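Local coordinates for periplasmic binding protein (Veillonella parvula, PDB 4LJS) that probably captures a ligand outside the cytoplasmic membrane for uptake, as two-lobed periplasmic binding proteins of transport systems do, at residues R173-Q176 against E177-S181; R298-D301 against S302-V306; L149-D152 against M153-Y157. One frame throughout, in Å; residues are numbered along the deposited sequence.

Contact 1. Residues R173-Q176 against E177-S181; sequences RLIQ and EMQQS
Gln180 N and Gln176 O form the shortest of the hydrogen bonds along this turn of helix 168-188, at 2.8 Å. One residue back, Gln179 N reaches Ile175 O at 2.9 Å along a nearly straight path, the N-H...O angle being 166°. Glu177 N binds Arg173 O in the same i to i+4 pattern, whereas the bond from Met178 N to Leu174 O is long and weak. Leu174 O also accepts from a water at 3.1 Å; that water donates weakly to Glu177 OE1 and so bridges the carbonyl and the carboxylate three residues on. Farther out, the amide of Gln180 lies across the end of Gln176, the two planes 31° apart. Its NE2 sits 3.1 Å from Gln176 CD, but the angle to Gln176 OE1 is too poor for a hydrogen bond, and the pair meets by packing. On the adjoining face Ile175 and Gln179 run alongside each other. Ile175 CG2 touches the Gln179 amide carbon CD at 3.6 Å, while Gln179 CG rests on Ile175 O. Cut back to an alanine, Gln179 would probably lose both the amide along Ile175 CG2 and its contact with Tyr155, leaving a gap between the two helices. Met178, a selenomethionine, turns at its last torsion (chi3 -63°), which folds CE back to 3.8 Å from Ile175 CA. The same side chain packs on Tyr155 and Ile158 of helix 151-164 and on Leu300 and Ile303 of helix 299-310, so the buried face is shared by two helices while Gln176 and Gln180 occupy the exposed one. A long helix leading from one lobe to the other, as helix 168-188 appears to, is typical of helix-linked periplasmic binding proteins of the chelatase clan.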
ATOM      1  N   ARG A 173      -8.671  15.419   1.364  1.00 42.07           N
ATOM      2  CA  ARG A 173      -9.596  14.882   2.355  1.00 45.23           C
ATOM      3  C   ARG A 173      -9.129  13.501   2.812  1.00 43.06           C
ATOM      4  O   ARG A 173      -9.111  13.211   4.008  1.00 38.38           O
ATOM      5  CB  ARG A 173     -11.014  14.803   1.793  1.00 51.22           C
ATOM      6  CG  ARG A 173     -12.022  14.176   2.743  1.00 60.15           C
ATOM      7  CD  ARG A 173     -13.350  13.949   2.049  1.00 73.31           C
ATOM      8  NE  ARG A 173     -13.156  13.384   0.716  1.00 83.80           N
ATOM      9  CZ  ARG A 173     -13.037  12.085   0.458  1.00 80.93           C
ATOM     10  NH1 ARG A 173     -13.099  11.196   1.443  1.00 71.21           N
ATOM     11  NH2 ARG A 173     -12.858  11.674  -0.793  1.00 82.52           N
ATOM     12  N   LEU A 174      -8.743  12.656   1.858  1.00 39.78           N
ATOM     13  CA  LEU A 174      -8.270  11.309   2.181  1.00 43.06           C
ATOM     14  C   LEU A 174      -7.004  11.333   3.036  1.00 39.05           C
ATOM     15  O   LEU A 174      -6.890  10.605   4.016  1.00 44.48           O
ATOM     16  CB  LEU A 174      -8.030  10.503   0.902  1.00 43.32           C
ATOM     17  CG  LEU A 174      -9.295  10.207   0.100  1.00 44.25           C
ATOM     18  CD1 LEU A 174      -8.935   9.652  -1.263  1.00 42.11           C
ATOM     19  CD2 LEU A 174     -10.215   9.255   0.864  1.00 37.50           C
ATOM     20  N   ILE A 175      -6.058  12.179   2.655  1.00 38.49           N
ATOM     21  CA  ILE A 175      -4.814  12.341   3.393  1.00 36.73           C
ATOM     22  C   ILE A 175      -5.076  12.867   4.808  1.00 39.87           C
ATOM     23  O   ILE A 175      -4.529  12.352   5.786  1.00 34.68           O
ATOM     24  CB  ILE A 175      -3.877  13.297   2.637  1.00 40.59           C
ATOM     25  CG1 ILE A 175      -3.291  12.587   1.410  1.00 37.40           C
ATOM     26  CG2 ILE A 175      -2.785  13.839   3.548  1.00 27.02           C
ATOM     27  CD1 ILE A 175      -2.662  13.529   0.416  1.00 33.75           C
ATOM     28  N   GLN A 176      -5.922  13.887   4.908  1.00 30.06           N
ATOM     29  CA  GLN A 176      -6.232  14.497   6.190  1.00 35.13           C
ATOM     30  C   GLN A 176      -6.898  13.515   7.157  1.00 40.51           C
ATOM     31  O   GLN A 176      -6.632  13.544   8.357  1.00 36.62           O
ATOM     32  CB  GLN A 176      -7.112  15.734   6.008  1.00 44.71           C
ATOM     33  CG  GLN A 176      -7.224  16.576   7.275  1.00 62.13           C
ATOM     34  CD  GLN A 176      -8.339  17.604   7.216  1.00 78.96           C
ATOM     35  OE1 GLN A 176      -8.147  18.767   7.571  1.00 79.82           O
ATOM     36  NE2 GLN A 176      -9.519  17.174   6.782  1.00 89.22           N
ATOM     37  N   GLU A 177      -7.764  12.653   6.631  1.00 41.83           N
ATOM     38  CA  GLU A 177      -8.431  11.639   7.444  1.00 40.10           C
ATOM     39  C   GLU A 177      -7.388  10.762   8.131  1.00 37.69           C
ATOM     40  O   GLU A 177      -7.464  10.494   9.332  1.00 35.67           O
ATOM     41  CB  GLU A 177      -9.345  10.786   6.560  1.00 50.32           C
ATOM     42  CG  GLU A 177      -9.865   9.506   7.197  1.00 58.57           C
ATOM     43  CD  GLU A 177     -10.852   8.764   6.301  1.00 64.19           C
ATOM     44  OE1 GLU A 177     -10.859   9.017   5.072  1.00 58.06           O
ATOM     45  OE2 GLU A 177     -11.626   7.934   6.829  1.00 66.92           O
HETATM   46  N   MSE A 178      -6.404  10.328   7.351  1.00 34.19           N
HETATM   47  CA  MSE A 178      -5.335   9.480   7.855  1.00 31.88           C
HETATM   48  C   MSE A 178      -4.445  10.216   8.857  1.00 36.53           C
HETATM   49  O   MSE A 178      -4.132   9.696   9.935  1.00 35.00           O
HETATM   50  CB  MSE A 178      -4.511   8.941   6.683  1.00 26.24           C
HETATM   51  CG  MSE A 178      -5.289   7.947   5.827  1.00 28.86           C
HETATM   52 SE   MSE A 178      -4.273   7.138   4.356  0.71 44.33          SE
HETATM   53  CE  MSE A 178      -3.879   8.709   3.319  1.00 29.61           C
ATOM     54  N   GLN A 179      -4.048  11.434   8.506  1.00 30.56           N
ATOM     55  CA  GLN A 179      -3.183  12.220   9.376  1.00 35.58           C
ATOM     56  C   GLN A 179      -3.856  12.571  10.704  1.00 38.97           C
ATOM     57  O   GLN A 179      -3.229  12.515  11.761  1.00 39.01           O
ATOM     58  CB  GLN A 179      -2.740  13.499   8.672  1.00 35.08           C
ATOM     59  CG  GLN A 179      -1.865  13.274   7.447  1.00 34.75           C
ATOM     60  CD  GLN A 179      -1.406  14.589   6.838  1.00 40.65           C
ATOM     61  OE1 GLN A 179      -2.107  15.599   6.924  1.00 46.98           O
ATOM     62  NE2 GLN A 179      -0.223  14.588   6.234  1.00 39.19           N
ATOM     63  N   GLN A 180      -5.130  12.944  10.646  1.00 34.92           N
ATOM     64  CA  GLN A 180      -5.871  13.288  11.854  1.00 39.72           C
ATOM     65  C   GLN A 180      -6.036  12.075  12.765  1.00 42.82           C
ATOM     66  O   GLN A 180      -6.046  12.199  13.992  1.00 39.45           O
ATOM     67  CB  GLN A 180      -7.242  13.864  11.500  1.00 40.40           C
ATOM     68  CG  GLN A 180      -7.181  15.269  10.936  1.00 55.67           C
ATOM     69  CD  GLN A 180      -8.547  15.836  10.602  1.00 68.45           C
ATOM     70  OE1 GLN A 180      -9.563  15.142  10.681  1.00 75.10           O
ATOM     71  NE2 GLN A 180      -8.577  17.105  10.222  1.00 69.43           N
ATOM     72  N   SER A 181      -6.173  10.907  12.147  1.00 34.99           N
ATOM     73  CA  SER A 181      -6.348   9.667  12.876  1.00 33.36           C
ATOM     74  C   SER A 181      -5.087   9.308  13.670  1.00 38.18           C
ATOM     75  O   SER A 181      -5.163   8.987  14.861  1.00 37.67           O
ATOM     76  CB  SER A 181      -6.713   8.547  11.902  1.00 33.46           C
ATOM     77  OG  SER A 181      -6.899   7.333  12.590  1.00 46.24           O
TER
HETATM   78  O   HOH W   1      -8.254   7.831   4.097  1.00 46.84           O

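Contact 2. Residues R298-D301 against S302-V306; sequences RLLD and SIDIV. Unlike the reference sequence in segment 302-306: Ser302 (reference Gly).
Ile303 N donates to Leu299 O at 3.0 Å, an almost straight bond, and Asp304 N to Leu300 O and Ile305 N to Asp301 O repeat it, giving the opening turns of helix 299-310. Ser302 OG lies 2.9 Å from the same Leu299 O and also reaches Ala291 O; its single proton has both acceptors within range, and which one it serves is not settled. A chi1 of 51° sets this hydroxyl between the backbone N and the carbonyl carbon, back over the preceding turn. Ser302 replaces the glycine of the reference sequence.

Charge is concentrated at the start of the helix. Arg298 NE donates to Asp301 OD1 at 2.7 Å in a salt bridge that lies in the guanidinium plane but reaches the carboxylate from above its own plane, 54° out of it. A second, weak bond joins Arg298 NH2 to Asp301 OD2. Asp301 OD1 is also paired with Arg80, and Arg298 NH1 pairs with Glu56 and hydrogen-bonds to Tyr78 O, so the buried charges probably offset one another.

Apolar contact is lighter: Leu299 CG meets Ile303 CD1 at 4.1 Å, the two side chains slanting across each other. Side-chain carbons also pack on polar atoms, Ile303 CG1 on Leu299 O at 3.3 Å and Leu299 CD1 on Ser302 OG equally closely.

Helix 299-310 follows the last strand of the second sheet, 284-288, and lies between that sheet and helices 151-164 and 168-188, a C-terminal helix packed at the junction of the two lobes of a periplasmic binding protein.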
ATOM      1  N   ARG A 298      -4.729   2.319   0.577  1.00 32.32           N
ATOM      2  CA  ARG A 298      -4.986   1.248   1.550  1.00 31.31           C
ATOM      3  C   ARG A 298      -4.165   1.400   2.842  1.00 33.06           C
ATOM      4  O   ARG A 298      -4.282   0.596   3.779  1.00 30.18           O
ATOM      5  CB  ARG A 298      -4.776  -0.145   0.932  1.00 28.26           C
ATOM      6  CG  ARG A 298      -5.700  -0.463  -0.250  1.00 36.46           C
ATOM      7  CD  ARG A 298      -7.171  -0.324   0.137  1.00 34.14           C
ATOM      8  NE  ARG A 298      -7.554  -1.287   1.166  1.00 34.28           N
ATOM      9  CZ  ARG A 298      -7.927  -2.539   0.921  1.00 40.45           C
ATOM     10  NH1 ARG A 298      -7.977  -3.001  -0.332  1.00 31.61           N
ATOM     11  NH2 ARG A 298      -8.255  -3.332   1.933  1.00 40.93           N
ATOM     12  N   LEU A 299      -3.337   2.433   2.891  1.00 30.36           N
ATOM     13  CA  LEU A 299      -2.660   2.809   4.130  1.00 32.09           C
ATOM     14  C   LEU A 299      -3.674   3.046   5.269  1.00 38.07           C
ATOM     15  O   LEU A 299      -3.357   2.858   6.443  1.00 37.42           O
ATOM     16  CB  LEU A 299      -1.810   4.064   3.907  1.00 27.34           C
ATOM     17  CG  LEU A 299      -1.063   4.616   5.126  1.00 29.38           C
ATOM     18  CD1 LEU A 299      -0.236   3.526   5.809  1.00 30.37           C
ATOM     19  CD2 LEU A 299      -0.185   5.776   4.732  1.00 26.19           C
ATOM     20  N   LEU A 300      -4.890   3.453   4.914  1.00 38.23           N
ATOM     21  CA  LEU A 300      -5.949   3.638   5.903  1.00 39.51           C
ATOM     22  C   LEU A 300      -6.248   2.354   6.680  1.00 40.38           C
ATOM     23  O   LEU A 300      -6.477   2.396   7.892  1.00 40.98           O
ATOM     24  CB  LEU A 300      -7.225   4.166   5.240  1.00 41.43           C
ATOM     25  CG  LEU A 300      -8.400   4.433   6.189  1.00 50.57           C
ATOM     26  CD1 LEU A 300      -7.999   5.406   7.310  1.00 42.51           C
ATOM     27  CD2 LEU A 300      -9.630   4.939   5.430  1.00 49.72           C
ATOM     28  N   ASP A 301      -6.242   1.219   5.983  1.00 37.33           N
ATOM     29  CA  ASP A 301      -6.499  -0.079   6.614  1.00 35.85           C
ATOM     30  C   ASP A 301      -5.432  -0.412   7.664  1.00 35.91           C
ATOM     31  O   ASP A 301      -5.747  -0.895   8.757  1.00 34.82           O
ATOM     32  CB  ASP A 301      -6.558  -1.201   5.565  1.00 38.45           C
ATOM     33  CG  ASP A 301      -7.757  -1.085   4.639  1.00 52.92           C
ATOM     34  OD1 ASP A 301      -7.695  -0.303   3.669  1.00 61.42           O
ATOM     35  OD2 ASP A 301      -8.760  -1.789   4.870  1.00 64.94           O
ATOM     36  N   SER A 302      -4.168  -0.169   7.326  1.00 29.38           N
ATOM     37  CA  SER A 302      -3.086  -0.473   8.256  1.00 36.20           C
ATOM     38  C   SER A 302      -3.048   0.477   9.449  1.00 37.15           C
ATOM     39  O   SER A 302      -2.792   0.039  10.572  1.00 39.32           O
ATOM     40  CB  SER A 302      -1.731  -0.519   7.558  1.00 37.60           C
ATOM     41  OG  SER A 302      -1.489   0.624   6.763  1.00 43.45           O
ATOM     42  N   ILE A 303      -3.305   1.763   9.210  1.00 34.59           N
ATOM     43  CA  ILE A 303      -3.435   2.729  10.302  1.00 37.66           C
ATOM     44  C   ILE A 303      -4.460   2.246  11.328  1.00 36.87           C
ATOM     45  O   ILE A 303      -4.197   2.237  12.530  1.00 40.90           O
ATOM     46  CB  ILE A 303      -3.862   4.123   9.799  1.00 37.31           C
ATOM     47  CG1 ILE A 303      -2.708   4.819   9.080  1.00 37.14           C
ATOM     48  CG2 ILE A 303      -4.306   4.995  10.964  1.00 30.27           C
ATOM     49  CD1 ILE A 303      -3.142   6.069   8.334  1.00 34.88           C
ATOM     50  N   ASP A 304      -5.623   1.827  10.844  1.00 34.27           N
ATOM     51  CA  ASP A 304      -6.688   1.322  11.709  1.00 33.26           C
ATOM     52  C   ASP A 304      -6.306   0.060  12.477  1.00 38.36           C
ATOM     53  O   ASP A 304      -6.540  -0.036  13.684  1.00 34.73           O
ATOM     54  CB  ASP A 304      -7.969   1.079  10.908  1.00 38.93           C
ATOM     55  CG  ASP A 304      -8.666   2.376  10.520  1.00 49.52           C
ATOM     56  OD1 ASP A 304      -8.283   3.443  11.051  1.00 50.30           O
ATOM     57  OD2 ASP A 304      -9.596   2.333   9.690  1.00 62.86           O
ATOM     58  N   ILE A 305      -5.719  -0.906  11.781  1.00 29.66           N
ATOM     59  CA  ILE A 305      -5.323  -2.153  12.424  1.00 34.93           C
ATOM     60  C   ILE A 305      -4.226  -1.919  13.460  1.00 36.92           C
ATOM     61  O   ILE A 305      -4.304  -2.417  14.587  1.00 37.66           O
ATOM     62  CB  ILE A 305      -4.873  -3.206  11.397  1.00 34.92           C
ATOM     63  CG1 ILE A 305      -6.071  -3.616  10.532  1.00 32.24           C
ATOM     64  CG2 ILE A 305      -4.244  -4.414  12.099  1.00 28.16           C
ATOM     65  CD1 ILE A 305      -5.743  -4.592   9.426  1.00 33.65           C
ATOM     66  N   VAL A 306      -3.217  -1.140  13.092  1.00 31.12           N
ATOM     67  CA  VAL A 306      -2.110  -0.897  13.999  1.00 29.96           C
ATOM     68  C   VAL A 306      -2.517  -0.038  15.209  1.00 33.35           C
ATOM     69  O   VAL A 306      -2.195  -0.376  16.350  1.00 33.32           O
ATOM     70  CB  VAL A 306      -0.895  -0.319  13.262  1.00 35.53           C
ATOM     71  CG1 VAL A 306       0.212  -0.010  14.245  1.00 30.50           C
ATOM     72  CG2 VAL A 306      -0.408  -1.322  12.211  1.00 31.28           C
TER

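Contact 3. Residues L149-D152 against M153-Y157; sequences LTMD and MEYKY
Thr150 OG1 accepts from Met153 N at 3.3 Å, an N-cap bond that closes the start of helix 151-164. A chi1 of 64° brings the hydroxyl forward to this amide of the first turn, where helical acceptors are still lacking.

Met153, a selenomethionine, can be followed outward from there. Its CB lies 3.7 Å from Thr150 O; CG comes to 3.5 Å from the capping oxygen, Thr150 OG1, so carbon and amide of one residue meet the same hydroxyl. The chain is extended beyond CG (chi2 171°), and this carries SE back past the cap to Leu149 CD2 at 3.9 Å, with Thr150 N beside it. Selenium thus bridges the helix start and the loop before it, and the side chain also touches Glu140.

On another flank, a water donates to Thr150 O and, at 2.9 Å, to Glu154 OE2. Glu154 bends at chi2; its OE2 also bonds to Ser141 OG and its OE1 to Gly296 N, so this buried carboxylate has three partners, the water among them, and ties the helix start to two loops.

Beyond the cap the regular pattern takes over: Tyr155 N binds Met151 O and Lys156 N binds Asp152 O. Met151 is buried against Leu215, Ile219 and Ser222 of helix 215-222, and its backbone N is held by Asn218 OD1.

Met151 and Tyr155 point the same way, side by side. Met151 O stands over one face of the Tyr155 ring, 3.6 Å above its plane and offset toward the rim, while at the far end of the pair Met151 CE touches Tyr155 OH at 3.3 Å.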
ATOM      1  N   LEU A 149      11.234   3.346   4.071  1.00 47.49           N
ATOM      2  CA  LEU A 149       9.920   3.562   3.481  1.00 39.51           C
ATOM      3  C   LEU A 149       8.998   4.200   4.521  1.00 41.83           C
ATOM      4  O   LEU A 149       8.959   3.771   5.680  1.00 39.30           O
ATOM      5  CB  LEU A 149       9.376   2.239   2.957  1.00 39.48           C
ATOM      6  CG  LEU A 149      10.344   1.614   1.942  1.00 48.17           C
ATOM      7  CD1 LEU A 149       9.885   0.240   1.484  1.00 50.85           C
ATOM      8  CD2 LEU A 149      10.555   2.544   0.740  1.00 36.00           C
ATOM      9  N   THR A 150       8.290   5.252   4.121  1.00 39.23           N
ATOM     10  CA  THR A 150       7.550   6.065   5.087  1.00 40.68           C
ATOM     11  C   THR A 150       6.088   6.296   4.709  1.00 40.55           C
ATOM     12  O   THR A 150       5.692   6.102   3.550  1.00 31.91           O
ATOM     13  CB  THR A 150       8.206   7.455   5.273  1.00 41.96           C
ATOM     14  OG1 THR A 150       8.150   8.176   4.036  1.00 40.81           O
ATOM     15  CG2 THR A 150       9.674   7.325   5.740  1.00 37.78           C
HETATM   16  N   MSE A 151       5.299   6.727   5.695  1.00 32.21           N
HETATM   17  CA  MSE A 151       3.922   7.132   5.453  1.00 35.29           C
HETATM   18  C   MSE A 151       3.886   8.342   4.522  1.00 34.53           C
HETATM   19  O   MSE A 151       3.011   8.451   3.662  1.00 38.20           O
HETATM   20  CB  MSE A 151       3.208   7.450   6.773  1.00 34.69           C
HETATM   21  CG  MSE A 151       3.093   6.257   7.709  1.00 34.80           C
HETATM   22 SE   MSE A 151       2.014   6.616   9.288  0.53 36.04          SE
HETATM   23  CE  MSE A 151       0.286   6.735   8.411  1.00 49.81           C
ATOM     24  N   ASP A 152       4.846   9.244   4.709  1.00 32.65           N
ATOM     25  CA  ASP A 152       4.991  10.428   3.870  1.00 33.03           C
ATOM     26  C   ASP A 152       5.010  10.110   2.374  1.00 36.33           C
ATOM     27  O   ASP A 152       4.331  10.777   1.593  1.00 38.54           O
ATOM     28  CB  ASP A 152       6.245  11.214   4.255  1.00 33.64           C
ATOM     29  CG  ASP A 152       6.040  12.066   5.498  1.00 53.72           C
ATOM     30  OD1 ASP A 152       4.870  12.318   5.860  1.00 57.69           O
ATOM     31  OD2 ASP A 152       7.048  12.483   6.112  1.00 62.86           O
HETATM   32  N   MSE A 153       5.776   9.100   1.973  1.00 37.53           N
HETATM   33  CA  MSE A 153       5.816   8.715   0.561  1.00 34.95           C
HETATM   34  C   MSE A 153       4.433   8.356   0.040  1.00 35.13           C
HETATM   35  O   MSE A 153       4.106   8.669  -1.101  1.00 33.05           O
HETATM   36  CB  MSE A 153       6.757   7.539   0.325  1.00 30.28           C
HETATM   37  CG  MSE A 153       8.205   7.869   0.518  1.00 39.74           C
HETATM   38 SE   MSE A 153       9.264   6.243   0.485  0.69 44.95          SE
HETATM   39  CE  MSE A 153      11.008   7.051   0.900  1.00 29.78           C
ATOM     40  N   GLU A 154       3.628   7.695   0.875  1.00 28.78           N
ATOM     41  CA  GLU A 154       2.268   7.326   0.475  1.00 31.23           C
ATOM     42  C   GLU A 154       1.374   8.557   0.337  1.00 37.10           C
ATOM     43  O   GLU A 154       0.572   8.645  -0.597  1.00 35.96           O
ATOM     44  CB  GLU A 154       1.651   6.322   1.453  1.00 29.19           C
ATOM     45  CG  GLU A 154       2.424   5.014   1.563  1.00 41.84           C
ATOM     46  CD  GLU A 154       2.728   4.392   0.203  1.00 45.17           C
ATOM     47  OE1 GLU A 154       1.807   4.303  -0.644  1.00 40.92           O
ATOM     48  OE2 GLU A 154       3.893   3.997  -0.018  1.00 39.00           O
ATOM     49  N   TYR A 155       1.515   9.506   1.262  1.00 31.17           N
ATOM     50  CA  TYR A 155       0.763  10.758   1.182  1.00 33.13           C
ATOM     51  C   TYR A 155       1.053  11.503  -0.122  1.00 31.26           C
ATOM     52  O   TYR A 155       0.132  11.953  -0.800  1.00 31.96           O
ATOM     53  CB  TYR A 155       1.074  11.665   2.376  1.00 32.93           C
ATOM     54  CG  TYR A 155       0.585  11.123   3.700  1.00 38.01           C
ATOM     55  CD1 TYR A 155      -0.499  10.261   3.755  1.00 29.69           C
ATOM     56  CD2 TYR A 155       1.202  11.480   4.898  1.00 38.34           C
ATOM     57  CE1 TYR A 155      -0.955   9.763   4.962  1.00 36.65           C
ATOM     58  CE2 TYR A 155       0.753  10.980   6.115  1.00 40.38           C
ATOM     59  CZ  TYR A 155      -0.329  10.118   6.137  1.00 42.07           C
ATOM     60  OH  TYR A 155      -0.801   9.604   7.329  1.00 40.96           O
ATOM     61  N   LYS A 156       2.334  11.632  -0.462  1.00 27.15           N
ATOM     62  CA  LYS A 156       2.730  12.350  -1.666  1.00 35.80           C
ATOM     63  C   LYS A 156       2.195  11.621  -2.893  1.00 33.37           C
ATOM     64  O   LYS A 156       1.763  12.246  -3.863  1.00 36.68           O
ATOM     65  CB  LYS A 156       4.256  12.472  -1.757  1.00 35.92           C
ATOM     66  CG  LYS A 156       4.747  12.854  -3.165  1.00 51.60           C
ATOM     67  CD  LYS A 156       6.260  13.095  -3.225  1.00 66.71           C
ATOM     68  CE  LYS A 156       6.746  13.320  -4.663  1.00 76.82           C
ATOM     69  NZ  LYS A 156       6.717  12.074  -5.498  1.00 76.29           N
ATOM     70  N   TYR A 157       2.228  10.293  -2.831  1.00 27.35           N
ATOM     71  CA  TYR A 157       1.743   9.445  -3.909  1.00 33.51           C
ATOM     72  C   TYR A 157       0.290   9.792  -4.192  1.00 32.37           C
ATOM     73  O   TYR A 157      -0.094  10.056  -5.331  1.00 33.93           O
ATOM     74  CB  TYR A 157       1.865   7.984  -3.487  1.00 31.94           C
ATOM     75  CG  TYR A 157       1.355   6.958  -4.480  1.00 32.10           C
ATOM     76  CD1 TYR A 157       2.157   6.523  -5.531  1.00 31.29           C
ATOM     77  CD2 TYR A 157       0.087   6.394  -4.342  1.00 28.44           C
ATOM     78  CE1 TYR A 157       1.712   5.568  -6.423  1.00 35.03           C
ATOM     79  CE2 TYR A 157      -0.372   5.434  -5.236  1.00 27.10           C
ATOM     80  CZ  TYR A 157       0.446   5.027  -6.279  1.00 37.47           C
ATOM     81  OH  TYR A 157       0.014   4.075  -7.180  1.00 32.48           O
TER
HETATM   82  O   HOH W   2       6.003   3.420   1.889  1.00 33.18           O

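From the N terminus, contact 3 comes first, capping helix 151-164 after strand 135-138 of the four-stranded parallel sheet. Contact 1 follows on the next helix, 168-188, and contact 2 comes after the mixed sheet, on helix 299-310. Each is a continuous piece of chain, so none closes a long loop; the three stand in series, neither nested nor crossed. In space they converge. Ile175 CD1 of contact 1 packs on Tyr155 O of contact 3, Ser181 on Ile303 of contact 2, and Leu299 on Glu154, while Ile303 CD1 lies 3.5 Å from Met151 CE. Three helices are thereby packed together, and through Tyr157 on helix 52-60 and Ile305 on strand 284-288 the cluster reaches both lobes.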